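Local coordinates for amino acid ABC superfamily ATP binding cassette transporter, binding protein (Streptococcus pneumoniae, PDB 4H5G) that binds L-arginine between its two lobes and probably delivers it to an amino acid ABC transporter for uptake into the cell, at residues 133-136 / 137-141; 115-118 / 119-122; 176-179 / 180-184; 153-156 / 157-161. All coordinates share one frame; numbering follows the deposited sequence.

Contact 1. Residues 133-136 / 137-141. With ARG (arginine), chain L.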
loop_
_atom_site.group_PDB
_atom_site.type_symbol
_atom_site.label_atom_id
_atom_site.label_comp_id
_atom_site.label_asym_id
_atom_site.label_seq_id
_atom_site.Cartn_x
_atom_site.Cartn_y
_atom_site.Cartn_z
ATOM N N VAL A 133 -1.228 9.280 1.399
ATOM C CA VAL A 133 -0.081 10.180 1.287
ATOM C C VAL A 133 0.104 10.749 -0.131
ATOM O O VAL A 133 0.260 11.960 -0.276
ATOM C CB VAL A 133 1.220 9.538 1.861
ATOM C CG1 VAL A 133 2.451 10.413 1.578
ATOM C CG2 VAL A 133 1.057 9.302 3.366
ATOM N N PRO A 134 0.070 9.903 -1.180
ATOM C CA PRO A 134 0.175 10.485 -2.530
ATOM C C PRO A 134 -0.920 11.516 -2.835
ATOM O O PRO A 134 -0.672 12.471 -3.571
ATOM C CB PRO A 134 0.044 9.266 -3.450
ATOM C CG PRO A 134 0.557 8.131 -2.624
ATOM C CD PRO A 134 0.098 8.427 -1.216
ATOM N N GLU A 135 -2.110 11.326 -2.266
ATOM C CA GLU A 135 -3.179 12.313 -2.417
ATOM C C GLU A 135 -2.823 13.621 -1.714
ATOM O O GLU A 135 -2.934 14.713 -2.295
ATOM C CB GLU A 135 -4.503 11.770 -1.864
ATOM C CG GLU A 135 -5.660 12.760 -1.974
ATOM C CD GLU A 135 -6.878 12.337 -1.156
ATOM O OE1 GLU A 135 -8.025 12.553 -1.614
ATOM O OE2 GLU A 135 -6.688 11.791 -0.048
ATOM N N SER A 136 -2.380 13.502 -0.466
ATOM C CA SER A 136 -2.019 14.670 0.340
ATOM C C SER A 136 -0.911 15.473 -0.320
ATOM O O SER A 136 -0.928 16.701 -0.314
ATOM C CB SER A 136 -1.577 14.244 1.744
ATOM O OG SER A 136 -2.641 13.664 2.469
ATOM N N MET A 137 0.061 14.763 -0.877
ATOM C CA MET A 137 1.211 15.394 -1.522
ATOM C C MET A 137 0.785 16.252 -2.701
ATOM O O MET A 137 1.285 17.359 -2.893
ATOM C CB MET A 137 2.209 14.317 -1.971
ATOM C CG MET A 137 2.903 13.635 -0.806
ATOM S SD MET A 137 3.900 12.253 -1.376
ATOM C CE MET A 137 5.209 13.130 -2.242
ATOM N N VAL A 138 -0.150 15.749 -3.496
ATOM C CA VAL A 138 -0.642 16.541 -4.623
ATOM C C VAL A 138 -1.372 17.794 -4.133
ATOM O O VAL A 138 -1.147 18.892 -4.647
ATOM C CB VAL A 138 -1.556 15.715 -5.546
ATOM C CG1 VAL A 138 -2.169 16.618 -6.624
ATOM C CG2 VAL A 138 -0.769 14.580 -6.206
ATOM N N LYS A 139 -2.240 17.627 -3.137
ATOM C CA LYS A 139 -2.974 18.768 -2.574
ATOM C C LYS A 139 -2.044 19.842 -2.036
ATOM O O LYS A 139 -2.322 21.035 -2.174
ATOM C CB LYS A 139 -3.922 18.322 -1.453
ATOM C CG LYS A 139 -5.127 17.519 -1.917
ATOM C CD LYS A 139 -6.089 17.267 -0.757
ATOM C CE LYS A 139 -7.272 16.404 -1.182
ATOM N NZ LYS A 139 -8.154 16.075 -0.021
ATOM N N GLU A 140 -0.943 19.413 -1.426
ATOM C CA GLU A 140 0.013 20.340 -0.817
ATOM C C GLU A 140 0.974 20.975 -1.809
ATOM O O GLU A 140 1.236 22.173 -1.747
ATOM C CB GLU A 140 0.861 19.622 0.232
ATOM C CG GLU A 140 0.156 19.208 1.488
ATOM C CD GLU A 140 1.156 18.825 2.559
ATOM O OE1 GLU A 140 2.084 19.624 2.804
ATOM O OE2 GLU A 140 1.039 17.723 3.131
ATOM N N GLN A 141 1.517 20.161 -2.707
ATOM C CA GLN A 141 2.609 20.613 -3.562
ATOM C C GLN A 141 2.122 21.063 -4.930
ATOM O O GLN A 141 2.799 21.814 -5.623
ATOM C CB GLN A 141 3.681 19.523 -3.687
ATOM C CG GLN A 141 4.255 19.071 -2.345
ATOM C CD GLN A 141 5.432 18.123 -2.500
ATOM O OE1 GLN A 141 6.261 18.280 -3.401
ATOM N NE2 GLN A 141 5.499 17.123 -1.628
HETATM N N ARG L . 1.399 4.501 1.027
HETATM C CA ARG L . 0.186 5.314 0.858
HETATM C C ARG L . -0.447 5.636 2.194
HETATM O O ARG L . -0.179 4.990 3.220
HETATM C CB ARG L . -0.833 4.606 -0.045
HETATM C CG ARG L . -1.151 3.167 0.354
HETATM C CD ARG L . -2.331 2.608 -0.455
HETATM N NE ARG L . -2.531 1.174 -0.203
HETATM C CZ ARG L . -3.446 0.415 -0.798
HETATM N NH1 ARG L . -3.537 -0.881 -0.504
HETATM N NH2 ARG L . -4.269 0.955 -1.690
HETATM O OXT ARG L . -1.248 6.570 2.279
#
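Met137 opens the second half of this helix by reaching back one turn to Val133: its N donates to Val133 O at 2.9 Å, and its thioether lies across the valine, with SD 3.8 Å from Val133 CG1. The same Val133 sends its own N the other way, to OXT of the bound arginine at 2.8 Å, so the first turn of the helix receives the ligand carboxylate, whose charge the helix dipole probably helps to offset. Pro134 packs its CD against the ligand CA at 3.7 Å. Val138 N makes only a weak bond to Pro134 O, and that oxygen also accepts from His169 ND1. Lys139 runs extended alongside Glu135, but its NZ stays 3.9 Å from Glu135 OE1, a long salt bridge; the carboxylate is gripped more firmly by Ser149 OG and Gly131 N. Glu140 closes the next turn, N to Ser136 O at 2.9 Å, with its CG folded over the same oxygen. The helix 133-141 is the crossover of the beta-alpha-beta unit between strands 125-129 and 146-150: Met137 leans on Ile103 and His169 of the sheet, and Val138 and Lys139 on Leu147 of strand 146-150.

Contact 2. Residues 115-118 / 119-122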
loop_
_atom_site.group_PDB
_atom_site.type_symbol
_atom_site.label_atom_id
_atom_site.label_comp_id
_atom_site.label_asym_id
_atom_site.label_seq_id
_atom_site.Cartn_x
_atom_site.Cartn_y
_atom_site.Cartn_z
ATOM N N TYR A 115 5.659 15.150 -19.414
ATOM C CA TYR A 115 5.582 15.474 -17.990
ATOM C C TYR A 115 6.949 15.407 -17.343
ATOM O O TYR A 115 7.238 14.501 -16.569
ATOM C CB TYR A 115 4.580 14.550 -17.288
ATOM C CG TYR A 115 3.184 14.794 -17.802
ATOM C CD1 TYR A 115 2.630 16.054 -17.727
ATOM C CD2 TYR A 115 2.438 13.781 -18.400
ATOM C CE1 TYR A 115 1.364 16.315 -18.204
ATOM C CE2 TYR A 115 1.161 14.027 -18.888
ATOM C CZ TYR A 115 0.631 15.294 -18.783
ATOM O OH TYR A 115 -0.627 15.580 -19.265
ATOM N N LYS A 116 7.787 16.379 -17.678
ATOM C CA LYS A 116 9.148 16.408 -17.159
ATOM C C LYS A 116 9.320 17.220 -15.893
ATOM O O LYS A 116 10.293 17.029 -15.171
ATOM C CB LYS A 116 10.118 16.903 -18.225
ATOM C CG LYS A 116 10.480 15.824 -19.204
ATOM C CD LYS A 116 11.856 16.038 -19.777
ATOM C CE LYS A 116 11.761 16.085 -21.269
ATOM N NZ LYS A 116 10.609 16.938 -21.613
ATOM N N ASP A 117 8.393 18.135 -15.625
ATOM C CA ASP A 117 8.500 18.962 -14.424
ATOM C C ASP A 117 7.161 19.092 -13.726
ATOM O O ASP A 117 6.148 18.606 -14.222
ATOM C CB ASP A 117 9.094 20.338 -14.754
ATOM C CG ASP A 117 8.151 21.223 -15.573
ATOM O OD1 ASP A 117 7.150 20.726 -16.140
ATOM O OD2 ASP A 117 8.430 22.434 -15.656
ATOM N N LEU A 118 7.160 19.733 -12.565
ATOM C CA LEU A 118 5.919 19.918 -11.826
ATOM C C LEU A 118 4.979 20.906 -12.510
ATOM O O LEU A 118 3.756 20.774 -12.414
ATOM C CB LEU A 118 6.212 20.370 -10.400
ATOM C CG LEU A 118 7.001 19.366 -9.566
ATOM C CD1 LEU A 118 6.967 19.764 -8.100
ATOM C CD2 LEU A 118 6.443 17.974 -9.766
ATOM N N THR A 119 5.540 21.896 -13.201
ATOM C CA THR A 119 4.712 22.883 -13.889
ATOM C C THR A 119 3.840 22.197 -14.938
ATOM O O THR A 119 2.663 22.512 -15.086
ATOM C CB THR A 119 5.561 24.018 -14.525
ATOM O OG1 THR A 119 6.244 24.730 -13.484
ATOM C CG2 THR A 119 4.687 24.994 -15.307
ATOM N N SER A 120 4.404 21.225 -15.643
ATOM C CA SER A 120 3.630 20.487 -16.642
ATOM C C SER A 120 2.501 19.659 -16.002
ATOM O O SER A 120 1.417 19.557 -16.570
ATOM C CB SER A 120 4.539 19.604 -17.500
ATOM O OG SER A 120 5.122 18.573 -16.737
ATOM N N LEU A 121 2.755 19.076 -14.832
ATOM C CA LEU A 121 1.746 18.266 -14.127
ATOM C C LEU A 121 0.659 19.150 -13.561
ATOM O O LEU A 121 -0.502 18.754 -13.457
ATOM C CB LEU A 121 2.379 17.481 -12.984
ATOM C CG LEU A 121 3.259 16.296 -13.338
ATOM C CD1 LEU A 121 3.938 15.760 -12.093
ATOM C CD2 LEU A 121 2.432 15.208 -14.015
ATOM N N GLU A 122 1.065 20.353 -13.178
ATOM C CA GLU A 122 0.179 21.352 -12.609
ATOM C C GLU A 122 -0.988 21.667 -13.536
ATOM O O GLU A 122 -2.070 22.032 -13.082
ATOM C CB GLU A 122 0.985 22.618 -12.348
ATOM C CG GLU A 122 0.487 23.487 -11.241
ATOM C CD GLU A 122 1.307 24.758 -11.144
ATOM O OE1 GLU A 122 1.580 25.367 -12.203
ATOM O OE2 GLU A 122 1.695 25.129 -10.018
#
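Tyr115 meets the first turn of the helix 118-122 just ahead of an N-cap formed by Asp117. With CG anti to its carbonyl carbon (chi1 -65°), the tyrosine lays its ring beside the helix start: Ser120 O sits at the ring edge, in plane, 3.6 Å from Tyr115 CE1, and the methyl Leu121 CD2 comes obliquely to 3.8 Å from Tyr115 CD1. Val107 of strand 103-108 and Asp166 touch the same tyrosine, which is buried. Lys116 turns away from the helix and gives its NZ to Glu113 O.

Asp117 does the capping. Its chi1 of 70° places CG between the backbone N and the carbonyl carbon, and this folds the carboxylate over the helix start, where OD1 takes Ser120 N at 2.8 Å. The donor arrives from above the carboxylate plane, 45° out of it. The other oxygen, OD2, rests 3.5 Å from Thr119 CB. A negative group at this end of a helix probably gains from the helix dipole as well as from the bond.

Leu118 begins the helix, and its O accepts from Glu122 N. Its side chain crosses that of Leu121, and both lean on Val190, while Leu121 also reaches Phe105 of strand 103-108; the two leucines thus join the short helix to that loop residue and to the sheet. Ser120 OG lies between two oxygens of the capping residue, 2.7 Å from Asp117 O and 3.0 Å from Asp117 OD1, within hydrogen-bonding distance of both, with one proton to share.

Contact 3. Residues 176-179 / 180-184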
loop_
_atom_site.group_PDB
_atom_site.type_symbol
_atom_site.label_atom_id
_atom_site.label_comp_id
_atom_site.label_asym_id
_atom_site.label_seq_id
_atom_site.Cartn_x
_atom_site.Cartn_y
_atom_site.Cartn_z
ATOM N N LEU A 176 5.460 0.877 -11.098
ATOM C CA LEU A 176 6.356 0.005 -11.867
ATOM C C LEU A 176 5.629 -1.251 -12.322
ATOM O O LEU A 176 5.816 -1.722 -13.448
ATOM C CB LEU A 176 7.570 -0.384 -11.024
ATOM C CG LEU A 176 8.622 0.697 -10.810
ATOM C CD1 LEU A 176 9.652 0.237 -9.781
ATOM C CD2 LEU A 176 9.297 1.060 -12.132
ATOM N N SER A 177 4.789 -1.791 -11.445
ATOM C CA SER A 177 4.030 -2.999 -11.764
ATOM C C SER A 177 3.016 -2.743 -12.876
ATOM O O SER A 177 2.925 -3.523 -13.825
ATOM C CB SER A 177 3.335 -3.538 -10.511
ATOM O OG SER A 177 2.556 -4.677 -10.825
ATOM N N TYR A 178 2.258 -1.651 -12.764
ATOM C CA TYR A 178 1.308 -1.296 -13.825
ATOM C C TYR A 178 2.032 -1.135 -15.149
ATOM O O TYR A 178 1.559 -1.597 -16.188
ATOM C CB TYR A 178 0.579 0.010 -13.498
ATOM C CG TYR A 178 -0.610 -0.168 -12.576
ATOM C CD1 TYR A 178 -1.689 -0.962 -12.946
ATOM C CD2 TYR A 178 -0.663 0.476 -11.350
ATOM C CE1 TYR A 178 -2.788 -1.117 -12.108
ATOM C CE2 TYR A 178 -1.758 0.326 -10.502
ATOM C CZ TYR A 178 -2.814 -0.472 -10.893
ATOM O OH TYR A 178 -3.897 -0.615 -10.052
ATOM N N ALA A 179 3.185 -0.475 -15.102
ATOM C CA ALA A 179 3.967 -0.232 -16.322
ATOM C C ALA A 179 4.505 -1.539 -16.908
ATOM O O ALA A 179 4.563 -1.711 -18.129
ATOM C CB ALA A 179 5.095 0.744 -16.050
ATOM N N ALA A 180 4.888 -2.458 -16.030
ATOM C CA ALA A 180 5.480 -3.729 -16.459
ATOM C C ALA A 180 4.446 -4.683 -17.050
ATOM O O ALA A 180 4.785 -5.558 -17.845
ATOM C CB ALA A 180 6.215 -4.383 -15.300
ATOM N N LYS A 181 3.186 -4.511 -16.664
ATOM C CA LYS A 181 2.135 -5.446 -17.057
ATOM C C LYS A 181 1.186 -4.875 -18.109
ATOM O O LYS A 181 0.337 -5.595 -18.625
ATOM C CB LYS A 181 1.338 -5.908 -15.829
ATOM C CG LYS A 181 2.170 -6.685 -14.809
ATOM C CD LYS A 181 1.306 -7.175 -13.649
ATOM C CE LYS A 181 2.157 -7.698 -12.494
ATOM N NZ LYS A 181 1.327 -8.063 -11.300
ATOM N N ASN A 182 1.333 -3.588 -18.421
ATOM C CA ASN A 182 0.443 -2.939 -19.390
ATOM C C ASN A 182 1.187 -2.120 -20.437
ATOM O O ASN A 182 1.959 -1.220 -20.105
ATOM C CB ASN A 182 -0.619 -2.096 -18.673
ATOM C CG ASN A 182 -1.453 -2.918 -17.717
ATOM O OD1 ASN A 182 -2.460 -3.514 -18.112
ATOM N ND2 ASN A 182 -1.029 -2.978 -16.455
ATOM N N ALA A 183 0.904 -2.395 -21.709
ATOM C CA ALA A 183 1.655 -1.841 -22.844
ATOM C C ALA A 183 1.809 -0.311 -22.925
ATOM O O ALA A 183 2.898 0.192 -23.217
ATOM C CB ALA A 183 1.083 -2.378 -24.160
ATOM N N GLY A 184 0.721 0.420 -22.696
ATOM C CA GLY A 184 0.695 1.849 -22.980
ATOM C C GLY A 184 1.090 2.767 -21.840
ATOM O O GLY A 184 0.968 3.986 -21.952
HETATM O O HOH W 1 3.282 -6.851 -9.033
#
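The Tyr178 ring and the Asn182 side-chain amide lie side by side and point the same way, their planes 38° apart. The amide comes to the ring's edge, near its plane, with ND2 4.1 Å from Tyr178 CD1. Beyond the two segments, Val157 CG2 of helix 153-162 lies over one face of the ring, and Met153 of the same helix meets its hydroxyl end. What fixes the amide is the backbone oxygen of the same tyrosine: Asn182 ND2 donates to Tyr178 O at 2.9 Å, with an N-H...O angle of 163°. The bond runs in the carbonyl plane onto a lone pair, and the oxygen lies nearly in the amide plane. Asn182 has CG anti to its carbonyl carbon (chi1 -58°), which swings the amide back over the last turn.

This is the C-terminal end of helix 172-181, in the lobe of a type II periplasmic binding protein fold. Asn182 is the first residue to leave helical backbone angles, and its side chain adds a bond to Tyr178 O, a carbonyl of the last turn. Ala180 N still bonds Leu176 O at 2.8 Å, whereas Lys181 N makes weak bonds to both Ser177 O and Tyr178 O.

On another flank, the extended Lys181 passes Ser177, CE coming 3.5 Å from Ser177 OG. A water joins the two polar ends: it accepts from Lys181 NZ at 3.2 Å and is hydrogen-bonded to Ser177 OG at 2.9 Å. Lys181 NZ is also held by Leu238 O near the end of the chain.

Contact 4. Residues 153-156 / 157-161. With PEG (di(hydroxyethyl)ether), chain D.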
loop_
_atom_site.group_PDB
_atom_site.type_symbol
_atom_site.label_atom_id
_atom_site.label_comp_id
_atom_site.label_asym_id
_atom_site.label_seq_id
_atom_site.Cartn_x
_atom_site.Cartn_y
_atom_site.Cartn_z
ATOM N N MET A 153 -7.720 2.235 -6.339
ATOM C CA MET A 153 -6.602 2.520 -7.251
ATOM C C MET A 153 -6.837 1.985 -8.659
ATOM O O MET A 153 -6.414 2.605 -9.636
ATOM C CB MET A 153 -5.267 1.996 -6.696
ATOM C CG MET A 153 -4.071 2.282 -7.625
ATOM S SD MET A 153 -3.891 4.040 -8.028
ATOM C CE MET A 153 -3.377 4.674 -6.440
ATOM N N GLY A 154 -7.505 0.838 -8.770
ATOM C CA GLY A 154 -7.827 0.277 -10.081
ATOM C C GLY A 154 -8.685 1.221 -10.901
ATOM O O GLY A 154 -8.523 1.328 -12.123
ATOM N N GLU A 155 -9.602 1.918 -10.231
ATOM C CA GLU A 155 -10.460 2.885 -10.920
ATOM C C GLU A 155 -9.652 4.095 -11.389
ATOM O O GLU A 155 -9.888 4.616 -12.485
ATOM C CB GLU A 155 -11.643 3.313 -10.035
ATOM C CG GLU A 155 -12.488 4.460 -10.602
ATOM C CD GLU A 155 -13.191 4.124 -11.916
ATOM O OE1 GLU A 155 -13.368 2.927 -12.226
ATOM O OE2 GLU A 155 -13.578 5.069 -12.643
ATOM N N ALA A 156 -8.689 4.525 -10.580
ATOM C CA ALA A 156 -7.811 5.627 -10.995
ATOM C C ALA A 156 -7.085 5.257 -12.273
ATOM O O ALA A 156 -7.005 6.052 -13.217
ATOM C CB ALA A 156 -6.818 5.983 -9.891
ATOM N N VAL A 157 -6.560 4.040 -12.319
ATOM C CA VAL A 157 -5.818 3.607 -13.502
ATOM C C VAL A 157 -6.746 3.403 -14.703
ATOM O O VAL A 157 -6.372 3.696 -15.840
ATOM C CB VAL A 157 -4.956 2.362 -13.209
ATOM C CG1 VAL A 157 -4.269 1.860 -14.495
ATOM C CG2 VAL A 157 -3.919 2.690 -12.154
ATOM N N ASN A 158 -7.964 2.925 -14.461
ATOM C CA ASN A 158 -8.936 2.851 -15.555
ATOM C C ASN A 158 -9.228 4.226 -16.141
ATOM O O ASN A 158 -9.392 4.370 -17.348
ATOM C CB ASN A 158 -10.244 2.189 -15.109
ATOM C CG ASN A 158 -10.130 0.677 -14.991
ATOM O OD1 ASN A 158 -9.269 0.048 -15.613
ATOM N ND2 ASN A 158 -11.011 0.085 -14.189
ATOM N N GLU A 159 -9.283 5.243 -15.286
ATOM C CA GLU A 159 -9.540 6.595 -15.776
ATOM C C GLU A 159 -8.349 7.151 -16.558
ATOM O O GLU A 159 -8.530 7.870 -17.543
ATOM C CB GLU A 159 -9.980 7.528 -14.629
ATOM C CG GLU A 159 -11.329 7.109 -14.045
ATOM C CD GLU A 159 -11.954 8.173 -13.143
ATOM O OE1 GLU A 159 -11.480 9.329 -13.153
ATOM O OE2 GLU A 159 -12.920 7.845 -12.421
ATOM N N LEU A 160 -7.143 6.788 -16.135
ATOM C CA LEU A 160 -5.931 7.119 -16.902
ATOM C C LEU A 160 -5.988 6.468 -18.286
ATOM O O LEU A 160 -5.769 7.120 -19.306
ATOM C CB LEU A 160 -4.685 6.653 -16.144
ATOM C CG LEU A 160 -3.376 6.721 -16.939
ATOM C CD1 LEU A 160 -3.005 8.169 -17.248
ATOM C CD2 LEU A 160 -2.226 6.017 -16.213
ATOM N N GLN A 161 -6.302 5.179 -18.327
ATOM C CA GLN A 161 -6.424 4.484 -19.619
ATOM C C GLN A 161 -7.509 5.047 -20.536
ATOM O O GLN A 161 -7.391 4.999 -21.763
ATOM C CB GLN A 161 -6.620 2.984 -19.391
ATOM C CG GLN A 161 -5.454 2.362 -18.668
ATOM C CD GLN A 161 -5.589 0.874 -18.521
ATOM O OE1 GLN A 161 -6.449 0.378 -17.784
ATOM N NE2 GLN A 161 -4.743 0.142 -19.231
HETATM C C1 PEG D . -6.616 -3.270 -17.564
HETATM O O1 PEG D . -6.691 -3.845 -18.795
HETATM C C2 PEG D . -5.261 -2.850 -17.003
HETATM O O2 PEG D . -5.181 -2.271 -15.755
HETATM C C3 PEG D . -6.428 -2.171 -15.218
HETATM C C4 PEG D . -6.628 -1.555 -13.823
HETATM O O4 PEG D . -7.879 -1.464 -13.292
#
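Met153 and Val157 lie one turn apart on the buried side of this helix, Met153 SD and Val157 CG2 in loose touch at 4.3 Å, with Val157 N bonded to Met153 O. The closer packing is against the surroundings: both side chains meet Tyr178 of helix 172-181, and Met153, Ala156 and Leu160 press on Val168 of strand 167-171. Leu160 N bonds Ala156 O along the same side. Met153 also touches Met170 of that strand and Tyr22, and its N donates to Asp21 OD2, an aspartate whose other oxygen binds the ligand arginine.

Helix 153-162 packs against the sheet of this lobe in the type II periplasmic binding protein fold, and it begins close to the bound amino acid.

The polar side is looser. There the bend at chi2 (63°) carries the Glu155 carboxylate forward along the helix to Glu159, Glu155 OE2 standing 2.9 Å from Glu159 OE2, the two carboxylate planes 78° apart. Both atoms would normally be acceptors, so a proton shared between them, or a raised pKa in one, is possible. Glu159 CG is also 3.3 Å from Glu155 OE2. Asn158, on an exposed position, turns its amide toward a di(hydroxyethyl)ether molecule, probably from the crystallisation liquor: O4 of that molecule has both acceptors within reach, Asn158 OD1 at 3.1 Å and Gly154 O at 3.1 Å. Further along, Gln161 OE1 approaches C2 of the same molecule at 3.5 Å.

In the fold
Along the chain the order is contact 2, contact 1, contact 4, contact 3, without interleaving. Contacts 1, 2 and 4 pack on the five-stranded mixed sheet of one lobe through helices 133-141, 118-122 and 153-162; contact 3, on helix 172-181, packs on helix 153-162. Contact 2 starts in a loop and contact 3 ends in one. Contacts 3 and 4 touch, centres about 13 Å apart, with Tyr178 CZ 3.6 Å from Val157 CG2. Contacts 1 and 3 are the most widely separated pair, about 23 Å between centres. Contact 1 meets the bound arginine directly and contact 4 begins near it, while contact 2 lies about 25 Å from the centre of the chain and contact 3 is a surface contact.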